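Local coordinates for Melibiose/raffinose/stachyose-binding protein MelE (Bacillus subtilis subsp. subtilis str. 168, PDB 4R6H) that binds melibiose, raffinose and stachyose as the solute-binding component of the MelEDC-MsmX ABC transporter that imports these sugars, at residues 405-408 / 409-412; 228-231 / 232-236; 356-359 / 360-363; 381-384 / 385-388. One frame throughout, in Å; residues are numbered along the deposited sequence.

Contact 1: residues 405-408 / 409-412; sequences SQKL and GREY
Lys407 and Glu411, one helical turn apart, run side by side at the border between the exposed and the buried side of helix 401-420 and point the same way. Their closest approach joins a methylene to an oxygen, Lys407 CE lying 3.3 Å from Glu411 OE2, while the ammonium group stays further off: Lys407 NZ to Glu411 OE2 is 3.9 Å, a long salt bridge. The lysine chain gets there by two bends, at chi2 (81°) and chi4. With CG opposite its carbonyl carbon (chi1 -67°), Glu411 has CG 3.4 Å from Lys407 O, and a bend at chi2 turns the carboxylate towards the lysine. The other carboxylate oxygen, Glu411 OE1, is claimed by Arg414 in a second salt bridge, so the acid is shared between a base before it and a base after it.

Arg410 takes another course. Its chain turns at chi3 and lays the guanidinium back over the preceding turn, with Gln406 O and Lys407 CA over the same face, both towards its rim; Arg410 NH1 also touches Gln406 CB at 3.7 Å. Lys407 and Arg410 cross at about a right angle.

Beneath these groups the main chain fixes the spacing. The amide of Glu411 reaches Lys407 O at 3.0 Å in an almost straight bond (172°), and Tyr412 N bonds to Leu408 O at 2.9 Å. On the buried flank Leu408 packs on Val386, Leu387 and Val390 of helix 383-395, while Tyr412 OH bonds to Leu218 O. The whole is an amphipathic alpha-helix with an i to i+4 lysine-glutamate pair, in the C-terminal helix of a solute-binding protein.

Contact 2: residues 228-231 / 232-236; sequences FTYL and SEILK
Tyr230 swings CG to the side opposite its amide nitrogen (chi1 175°), and Ile234 sets CG1 opposite its carbonyl carbon (chi1 -69°), so the phenol ring and the isoleucine branch meet one turn apart on helix 229-240. Ile234 CG1 lies over a face of the ring, 3.9 Å from the centroid and 17° off the normal, a CH-pi contact displaced towards the hydroxyl end: Tyr230 CZ is the nearest ring atom, at 3.8 Å. The terminal CD1 of Ile234 continues along the same face to Tyr230 OH. Met163 of helix 163-177 touches both residues.

A second i to i+4 pair flanks the first. Thr229 presents its methyl group to the carboxylate end of Glu233, whose chain is extended beyond CG and crosses the threonine at a slant; Thr229 CG2 is 3.9 Å from Glu233 CD. The threonine hydroxyl is engaged elsewhere, by Ser405 OG of helix 401-420 and by Ser226 O.

At the start of the helix a water bridges the two segments. It gives a weak bond to Phe228 O at 3.1 Å and lies 2.6 Å from Ser232 OG, a hydroxyl that also pairs with Tyr198 OH. The carbonyl of Phe228 is thereby joined to the serine through solvent, and the water sits at the edge of the Phe228 ring, in its plane. The Glu233 and Ile234 amides bond back to Thr229 O and Tyr230 O, each at 2.9 Å.

Helices 163-177, 192-206, 383-395 and 401-420 pack against these first turns, a largely buried amphipathic alpha-helix with i to i+4 side-chain pairs in a family 1 solute-binding protein.

Contact 3: residues 356-359 / 360-363; sequences IFYA and NDYE
Tyr362 turns the edge of its ring towards Ile356, whose CD1 lies near the ring plane, 4.2 Å from Tyr362 CD2; the two side chains cross at about a right angle. The isoleucine reaches this edge because its CG1 stands between the backbone N and the carbonyl carbon (chi1 64°). Tyr358 joins from the turn before, its CB 4.1 Å from Tyr362 CE2. The phenol end of Tyr362 is held beyond the segments by Lys142, whose carbonyl O accepts a hydrogen bond from OH and whose side chain makes a cation-pi contact, and Trp303 meets the ring edge-to-face.

The ring of Tyr358 is inclined by only 26° to the carboxylate of Asp361, and the contact is slight: Tyr358 CD1 stands 4.0 Å from Asp361 OD2. That oxygen has stronger partners, a salt bridge to Arg149 and the amide of Ile289, which would be expected to stabilise the buried carboxylate as an anion. Tyr358 OH bonds to the amide of Gly275.

At the exposed Asn360 a water bridges the backbone of the two segments. It donates to Phe357 O and accepts from Asn360 N, each at 2.8 Å. The latter is an amide of the first helical turn, bonded here to water. Tyr362 N closes the first turn on Tyr358 O (3.0 Å, 167°).

A type I beta turn from Ile356 to Ala359 running directly into a short alpha-helix, with Tyr358 at the N-cap position, describes the motif, and its tyrosines pack on strand 287-291.

Contact 4: residues 381-384 / 385-388; sequences NGMW and DVLG
Gly382 touches the first turn of helix 383-395 through its carbonyl, whose O lies 3.6 Å from Val386 CG2. The motif is a helix N-terminus with glycine at the N-cap, at the start of helix 383-395, which packs against helices 192-206 and 401-420. Gly382, the N-cap residue, has a positive phi of 112°.

Met383 opens the helix. Its sulfur makes a loose apolar contact with Val386, Met383 SD to Val386 CG2 being 4.4 Å, and its side chain packs on Trp225 and Leu415. Its carbonyl does more locally: Met383 O accepts the amide of Leu387 at 2.9 Å (163°), and the Leu387 side chain bends over the same oxygen, with CG 3.3 Å away. Carrying CG anti to its carbonyl carbon (chi1 -67°), Leu387 passes beside this carbonyl on its way to Phe228 and Ala195. Val386 approaches that oxygen as well, its CB standing 3.5 Å from Met383 O, so one carbonyl is flanked by two aliphatic side chains while it holds its helical bond.

Trp384 comes next, and its indole leaves the helix towards helix 192-206, where it packs on Ser192, Ala195 and Asp199. The ring is carried beside the residue's own carbonyl carbon, opposite the backbone N, which brings Trp384 CG to 3.6 Å from the amide nitrogen, Asp385 N, of the following residue. The tryptophan carbonyl makes the second helical bond across the segments, with Gly388 N donating to Trp384 O at 3.1 Å.

How the contacts relate
Along the chain the order is contact 2, contact 3, contact 4, contact 1. Contacts 1, 2 and 4 form one cluster on the same side of the chain's centre, with centres 11 to 16 Å apart, on helices 401-420, 229-240 and 383-395. Contact 1 touches both others: Tyr412 N meets Met383 SD of contact 4 at 3.7 Å, and Leu408 CD1 meets Phe228 CD2 of contact 2 at 3.7 Å. Contact 3, on helix 359-364 beside strand 287-291, stands apart, its centre 30 to 38 Å from the other three. Segments 228-236, 381-388 and 405-412 thus come together as the last two helices of the chain pack against helix 229-240, about 150 residues earlier in sequence.

Contact 1: residues 405-408 / 409-412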
loop_
_atom_site.group_PDB
_atom_site.type_symbol
_atom_site.label_atom_id
_atom_site.label_comp_id
_atom_site.label_asym_id
_atom_site.label_seq_id
_atom_site.Cartn_x
_atom_site.Cartn_y
_atom_site.Cartn_z
ATOM N N SER A 405 -8.989 -11.155 19.138
ATOM C CA SER A 405 -9.253 -12.123 18.095
ATOM C C SER A 405 -10.726 -12.490 18.064
ATOM O O SER A 405 -11.283 -12.712 17.010
ATOM C CB SER A 405 -8.366 -13.352 18.263
ATOM O OG SER A 405 -7.027 -12.944 18.017
ATOM N N GLN A 406 -11.383 -12.472 19.216
ATOM C CA GLN A 406 -12.799 -12.782 19.217
ATOM C C GLN A 406 -13.611 -11.673 18.542
ATOM O O GLN A 406 -14.494 -11.946 17.708
ATOM C CB GLN A 406 -13.261 -13.049 20.637
ATOM C CG GLN A 406 -12.629 -14.327 21.171
ATOM C CD GLN A 406 -13.114 -14.683 22.553
ATOM O OE1 GLN A 406 -13.640 -15.771 22.780
ATOM N NE2 GLN A 406 -12.943 -13.761 23.489
ATOM N N LYS A 407 -13.280 -10.428 18.855
ATOM C CA LYS A 407 -13.899 -9.294 18.155
ATOM C C LYS A 407 -13.657 -9.296 16.655
ATOM O O LYS A 407 -14.556 -9.024 15.844
ATOM C CB LYS A 407 -13.387 -8.013 18.766
ATOM C CG LYS A 407 -13.854 -6.725 18.083
ATOM C CD LYS A 407 -15.252 -6.324 18.533
ATOM C CE LYS A 407 -15.768 -5.069 17.828
ATOM N NZ LYS A 407 -14.889 -3.878 18.015
ATOM N N LEU A 408 -12.426 -9.595 16.242
ATOM C CA LEU A 408 -12.161 -9.632 14.840
ATOM C C LEU A 408 -13.039 -10.652 14.115
ATOM O O LEU A 408 -13.482 -10.393 13.021
ATOM C CB LEU A 408 -10.670 -9.865 14.538
ATOM C CG LEU A 408 -9.804 -8.662 14.947
ATOM C CD1 LEU A 408 -8.345 -9.140 15.025
ATOM C CD2 LEU A 408 -9.908 -7.477 14.012
ATOM N N GLY A 409 -13.185 -11.843 14.716
ATOM C CA GLY A 409 -13.975 -12.914 14.124
ATOM C C GLY A 409 -15.424 -12.492 13.964
ATOM O O GLY A 409 -16.054 -12.781 12.965
ATOM N N ARG A 410 -15.934 -11.810 14.976
ATOM C CA ARG A 410 -17.325 -11.342 14.923
ATOM C C ARG A 410 -17.510 -10.320 13.801
ATOM O O ARG A 410 -18.456 -10.407 13.025
ATOM C CB ARG A 410 -17.742 -10.720 16.265
ATOM C CG ARG A 410 -17.915 -11.707 17.408
ATOM C CD ARG A 410 -18.611 -11.076 18.615
ATOM N NE ARG A 410 -17.814 -10.057 19.315
ATOM C CZ ARG A 410 -16.901 -10.300 20.272
ATOM N NH1 ARG A 410 -16.607 -11.533 20.671
ATOM N NH2 ARG A 410 -16.257 -9.292 20.835
ATOM N N GLU A 411 -16.604 -9.348 13.696
ATOM C CA GLU A 411 -16.687 -8.361 12.622
ATOM C C GLU A 411 -16.498 -8.959 11.222
ATOM O O GLU A 411 -17.142 -8.552 10.256
ATOM C CB GLU A 411 -15.589 -7.317 12.843
ATOM C CG GLU A 411 -15.775 -6.451 14.066
ATOM C CD GLU A 411 -16.775 -5.329 13.834
ATOM O OE1 GLU A 411 -17.348 -5.235 12.723
ATOM O OE2 GLU A 411 -16.980 -4.535 14.764
ATOM N N TYR A 412 -15.572 -9.910 11.094
ATOM C CA TYR A 412 -15.370 -10.630 9.860
ATOM C C TYR A 412 -16.662 -11.301 9.409
ATOM O O TYR A 412 -17.073 -11.139 8.263
ATOM C CB TYR A 412 -14.248 -11.626 10.105
ATOM C CG TYR A 412 -13.934 -12.680 9.094
ATOM C CD1 TYR A 412 -13.131 -12.429 7.970
ATOM C CD2 TYR A 412 -14.371 -13.991 9.307
ATOM C CE1 TYR A 412 -12.798 -13.441 7.096
ATOM C CE2 TYR A 412 -14.041 -15.013 8.441
ATOM C CZ TYR A 412 -13.257 -14.745 7.338
ATOM O OH TYR A 412 -12.934 -15.776 6.486
#

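Contact 2: residues 228-231 / 232-236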
loop_
_atom_site.group_PDB
_atom_site.type_symbol
_atom_site.label_atom_id
_atom_site.label_comp_id
_atom_site.label_asym_id
_atom_site.label_seq_id
_atom_site.Cartn_x
_atom_site.Cartn_y
_atom_site.Cartn_z
ATOM N N PHE A 228 -4.719 -15.451 14.426
ATOM C CA PHE A 228 -4.341 -14.055 14.280
ATOM C C PHE A 228 -3.785 -13.518 15.607
ATOM O O PHE A 228 -3.156 -12.456 15.625
ATOM C CB PHE A 228 -5.560 -13.226 13.877
ATOM C CG PHE A 228 -5.238 -11.939 13.140
ATOM C CD1 PHE A 228 -5.004 -11.986 11.791
ATOM C CD2 PHE A 228 -5.231 -10.698 13.791
ATOM C CE1 PHE A 228 -4.752 -10.831 11.079
ATOM C CE2 PHE A 228 -4.959 -9.537 13.073
ATOM C CZ PHE A 228 -4.725 -9.613 11.729
ATOM N N THR A 229 -4.038 -14.201 16.731
ATOM C CA THR A 229 -3.701 -13.656 18.037
ATOM C C THR A 229 -2.236 -13.316 18.217
ATOM O O THR A 229 -1.880 -12.360 18.939
ATOM C CB THR A 229 -4.151 -14.655 19.157
ATOM O OG1 THR A 229 -5.538 -14.971 18.955
ATOM C CG2 THR A 229 -3.947 -14.121 20.525
ATOM N N TYR A 230 -1.424 -14.124 17.549
ATOM C CA TYR A 230 0.027 -13.855 17.528
ATOM C C TYR A 230 0.397 -12.390 17.295
ATOM O O TYR A 230 1.226 -11.827 18.016
ATOM C CB TYR A 230 0.680 -14.734 16.461
ATOM C CG TYR A 230 2.139 -14.484 16.244
ATOM C CD1 TYR A 230 3.091 -15.058 17.054
ATOM C CD2 TYR A 230 2.589 -13.694 15.180
ATOM C CE1 TYR A 230 4.458 -14.857 16.832
ATOM C CE2 TYR A 230 3.955 -13.493 14.977
ATOM C CZ TYR A 230 4.865 -14.071 15.776
ATOM O OH TYR A 230 6.203 -13.826 15.545
ATOM N N LEU A 231 -0.268 -11.756 16.327
ATOM C CA LEU A 231 0.084 -10.359 16.066
ATOM C C LEU A 231 -0.271 -9.389 17.188
ATOM O O LEU A 231 0.432 -8.390 17.441
ATOM C CB LEU A 231 -0.544 -9.872 14.753
ATOM C CG LEU A 231 -0.080 -10.647 13.515
ATOM C CD1 LEU A 231 -0.901 -10.207 12.322
ATOM C CD2 LEU A 231 1.395 -10.489 13.301
ATOM N N SER A 232 -1.358 -9.697 17.887
ATOM C CA SER A 232 -1.707 -8.885 19.032
ATOM C C SER A 232 -0.743 -9.107 20.236
ATOM O O SER A 232 -0.419 -8.162 20.972
ATOM C CB SER A 232 -3.140 -9.179 19.459
ATOM O OG SER A 232 -4.068 -8.670 18.478
ATOM N N GLU A 233 -0.329 -10.360 20.392
ATOM C CA GLU A 233 0.665 -10.693 21.417
ATOM C C GLU A 233 1.982 -9.965 21.173
ATOM O O GLU A 233 2.556 -9.394 22.108
ATOM C CB GLU A 233 0.857 -12.191 21.545
ATOM C CG GLU A 233 -0.345 -12.825 22.233
ATOM C CD GLU A 233 -0.344 -14.304 22.120
ATOM O OE1 GLU A 233 -0.075 -14.811 21.025
ATOM O OE2 GLU A 233 -0.593 -14.946 23.134
ATOM N N ILE A 234 2.431 -9.961 19.925
ATOM C CA ILE A 234 3.664 -9.265 19.593
ATOM C C ILE A 234 3.537 -7.766 19.893
ATOM O O ILE A 234 4.396 -7.133 20.494
ATOM C CB ILE A 234 4.044 -9.495 18.128
ATOM C CG1 ILE A 234 4.476 -10.947 17.859
ATOM C CG2 ILE A 234 5.183 -8.527 17.771
ATOM C CD1 ILE A 234 5.662 -11.425 18.704
ATOM N N LEU A 235 2.408 -7.171 19.508
ATOM C CA LEU A 235 2.203 -5.738 19.752
ATOM C C LEU A 235 2.188 -5.421 21.255
ATOM O O LEU A 235 2.769 -4.467 21.700
ATOM C CB LEU A 235 0.922 -5.246 19.052
ATOM C CG LEU A 235 0.696 -3.728 19.004
ATOM C CD1 LEU A 235 1.908 -3.027 18.416
ATOM C CD2 LEU A 235 -0.602 -3.409 18.236
ATOM N N LYS A 236 1.559 -6.294 22.031
ATOM C CA LYS A 236 1.511 -6.149 23.467
ATOM C C LYS A 236 2.891 -6.343 24.099
ATOM O O LYS A 236 3.219 -5.570 24.998
ATOM C CB LYS A 236 0.481 -7.114 24.073
ATOM C CG LYS A 236 0.241 -6.833 25.573
ATOM C CD LYS A 236 -0.494 -5.503 25.731
ATOM C CE LYS A 236 -0.817 -5.210 27.185
ATOM N NZ LYS A 236 -1.577 -3.943 27.287
HETATM O O HOH W 1 -5.195 -10.591 17.079
#

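Contact 3: residues 356-359 / 360-363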
loop_
_atom_site.group_PDB
_atom_site.type_symbol
_atom_site.label_atom_id
_atom_site.label_comp_id
_atom_site.label_asym_id
_atom_site.label_seq_id
_atom_site.Cartn_x
_atom_site.Cartn_y
_atom_site.Cartn_z
ATOM N N ILE A 356 13.566 7.739 -7.920
ATOM C CA ILE A 356 12.887 7.959 -6.656
ATOM C C ILE A 356 13.872 7.756 -5.497
ATOM O O ILE A 356 14.929 7.079 -5.646
ATOM C CB ILE A 356 11.635 7.034 -6.499
ATOM C CG1 ILE A 356 12.059 5.546 -6.452
ATOM C CG2 ILE A 356 10.649 7.287 -7.645
ATOM C CD1 ILE A 356 10.933 4.572 -6.214
ATOM N N PHE A 357 13.487 8.256 -4.334
ATOM C CA PHE A 357 14.383 8.261 -3.183
ATOM C C PHE A 357 14.836 6.860 -2.762
ATOM O O PHE A 357 16.044 6.642 -2.475
ATOM C CB PHE A 357 13.763 9.030 -2.013
ATOM C CG PHE A 357 14.697 9.172 -0.860
ATOM C CD1 PHE A 357 14.725 8.230 0.138
ATOM C CD2 PHE A 357 15.536 10.263 -0.786
ATOM C CE1 PHE A 357 15.599 8.388 1.207
ATOM C CE2 PHE A 357 16.409 10.408 0.298
ATOM C CZ PHE A 357 16.414 9.477 1.283
ATOM N N TYR A 358 13.913 5.900 -2.770
ATOM C CA TYR A 358 14.261 4.550 -2.337
ATOM C C TYR A 358 14.713 3.633 -3.464
ATOM O O TYR A 358 14.778 2.400 -3.311
ATOM C CB TYR A 358 13.089 3.894 -1.608
ATOM C CG TYR A 358 12.721 4.566 -0.305
ATOM C CD1 TYR A 358 13.657 4.831 0.691
ATOM C CD2 TYR A 358 11.409 4.866 -0.060
ATOM C CE1 TYR A 358 13.258 5.419 1.897
ATOM C CE2 TYR A 358 11.009 5.441 1.132
ATOM C CZ TYR A 358 11.958 5.701 2.099
ATOM O OH TYR A 358 11.576 6.294 3.330
ATOM N N ALA A 359 15.071 4.200 -4.625
ATOM C CA ALA A 359 15.474 3.354 -5.729
ATOM C C ALA A 359 16.628 2.382 -5.397
ATOM O O ALA A 359 16.599 1.218 -5.836
ATOM C CB ALA A 359 15.879 4.218 -6.934
ATOM N N ASN A 360 17.589 2.906 -4.606
ATOM C CA ASN A 360 18.776 2.151 -4.108
ATOM C C ASN A 360 18.340 0.858 -3.413
ATOM O O ASN A 360 18.760 -0.255 -3.744
ATOM C CB ASN A 360 19.690 3.043 -3.196
ATOM C CG ASN A 360 19.073 3.453 -1.843
ATOM O OD1 ASN A 360 17.889 3.892 -1.742
ATOM N ND2 ASN A 360 19.903 3.346 -0.771
ATOM N N ASP A 361 17.435 1.028 -2.477
ATOM C CA ASP A 361 16.929 -0.093 -1.667
ATOM C C ASP A 361 16.085 -1.039 -2.474
ATOM O O ASP A 361 16.151 -2.250 -2.292
ATOM C CB ASP A 361 16.093 0.434 -0.501
ATOM C CG ASP A 361 16.949 1.070 0.592
ATOM O OD1 ASP A 361 18.112 0.616 0.827
ATOM O OD2 ASP A 361 16.476 1.992 1.252
ATOM N N TYR A 362 15.263 -0.534 -3.389
ATOM C CA TYR A 362 14.516 -1.469 -4.238
ATOM C C TYR A 362 15.446 -2.326 -5.153
ATOM O O TYR A 362 15.120 -3.472 -5.416
ATOM C CB TYR A 362 13.404 -0.785 -5.028
ATOM C CG TYR A 362 12.238 -0.313 -4.158
ATOM C CD1 TYR A 362 11.631 -1.179 -3.242
ATOM C CD2 TYR A 362 11.668 0.930 -4.339
ATOM C CE1 TYR A 362 10.547 -0.776 -2.487
ATOM C CE2 TYR A 362 10.602 1.340 -3.581
ATOM C CZ TYR A 362 10.015 0.495 -2.684
ATOM O OH TYR A 362 8.920 0.887 -1.951
ATOM N N GLU A 363 16.566 -1.761 -5.595
ATOM C CA GLU A 363 17.532 -2.538 -6.357
ATOM C C GLU A 363 18.227 -3.580 -5.445
ATOM O O GLU A 363 18.445 -4.724 -5.843
ATOM C CB GLU A 363 18.549 -1.599 -6.980
ATOM C CG GLU A 363 19.431 -2.262 -8.014
ATOM C CD GLU A 363 19.601 -1.419 -9.265
ATOM O OE1 GLU A 363 18.680 -0.640 -9.632
ATOM O OE2 GLU A 363 20.668 -1.543 -9.891
HETATM O O HOH W 2 18.048 5.588 -4.045
HETATM O O HOH W 3 17.657 6.257 -0.281
#

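Contact 4: residues 381-384 / 385-388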
loop_
_atom_site.group_PDB
_atom_site.type_symbol
_atom_site.label_atom_id
_atom_site.label_comp_id
_atom_site.label_asym_id
_atom_site.label_seq_id
_atom_site.Cartn_x
_atom_site.Cartn_y
_atom_site.Cartn_z
ATOM N N ASN A 381 -14.714 -5.964 2.973
ATOM C CA ASN A 381 -14.586 -4.538 3.038
ATOM C C ASN A 381 -15.107 -4.019 4.363
ATOM O O ASN A 381 -16.187 -4.423 4.818
ATOM C CB ASN A 381 -15.374 -3.922 1.865
ATOM C CG ASN A 381 -15.138 -2.436 1.709
ATOM O OD1 ASN A 381 -14.064 -1.916 2.012
ATOM N ND2 ASN A 381 -16.144 -1.748 1.200
ATOM N N GLY A 382 -14.330 -3.131 4.999
ATOM C CA GLY A 382 -14.641 -2.631 6.313
ATOM C C GLY A 382 -13.664 -3.101 7.389
ATOM O O GLY A 382 -13.640 -2.544 8.467
ATOM N N MET A 383 -12.871 -4.129 7.101
ATOM C CA MET A 383 -11.994 -4.702 8.152
ATOM C C MET A 383 -10.773 -3.822 8.465
ATOM O O MET A 383 -10.210 -3.909 9.543
ATOM C CB MET A 383 -11.549 -6.122 7.795
ATOM C CG MET A 383 -12.621 -7.173 8.004
ATOM S SD MET A 383 -13.141 -7.448 9.712
ATOM C CE MET A 383 -11.713 -8.364 10.361
ATOM N N TRP A 384 -10.384 -2.948 7.543
ATOM C CA TRP A 384 -9.269 -2.020 7.800
ATOM C C TRP A 384 -9.513 -1.183 9.030
ATOM O O TRP A 384 -8.673 -1.065 9.907
ATOM C CB TRP A 384 -9.005 -1.142 6.580
ATOM C CG TRP A 384 -8.036 -0.032 6.798
ATOM C CD1 TRP A 384 -8.321 1.295 7.074
ATOM C CD2 TRP A 384 -6.607 -0.136 6.793
ATOM N NE1 TRP A 384 -7.149 2.019 7.184
ATOM C CE2 TRP A 384 -6.087 1.177 6.996
ATOM C CE3 TRP A 384 -5.719 -1.174 6.529
ATOM C CZ2 TRP A 384 -4.706 1.438 7.024
ATOM C CZ3 TRP A 384 -4.373 -0.920 6.542
ATOM C CH2 TRP A 384 -3.872 0.386 6.782
ATOM N N ASP A 385 -10.709 -0.600 9.118
ATOM C CA ASP A 385 -11.030 0.224 10.264
ATOM C C ASP A 385 -11.065 -0.603 11.562
ATOM O O ASP A 385 -10.647 -0.126 12.589
ATOM C CB ASP A 385 -12.355 0.971 10.046
ATOM C CG ASP A 385 -12.198 2.257 9.216
ATOM O OD1 ASP A 385 -11.076 2.777 9.039
ATOM O OD2 ASP A 385 -13.228 2.768 8.747
ATOM N N VAL A 386 -11.558 -1.835 11.474
ATOM C CA VAL A 386 -11.646 -2.709 12.627
ATOM C C VAL A 386 -10.231 -3.061 13.116
ATOM O O VAL A 386 -9.959 -3.030 14.297
ATOM C CB VAL A 386 -12.379 -4.007 12.292
ATOM C CG1 VAL A 386 -12.411 -4.912 13.518
ATOM C CG2 VAL A 386 -13.814 -3.706 11.853
ATOM N N LEU A 387 -9.303 -3.344 12.194
ATOM C CA LEU A 387 -7.894 -3.626 12.609
ATOM C C LEU A 387 -7.293 -2.420 13.359
ATOM O O LEU A 387 -6.582 -2.563 14.332
ATOM C CB LEU A 387 -7.051 -3.997 11.376
ATOM C CG LEU A 387 -7.398 -5.322 10.688
ATOM C CD1 LEU A 387 -6.661 -5.392 9.361
ATOM C CD2 LEU A 387 -7.100 -6.528 11.565
ATOM N N GLY A 388 -7.570 -1.220 12.853
ATOM C CA GLY A 388 -7.080 -0.015 13.497
ATOM C C GLY A 388 -7.650 0.160 14.894
ATOM O O GLY A 388 -6.901 0.415 15.849
#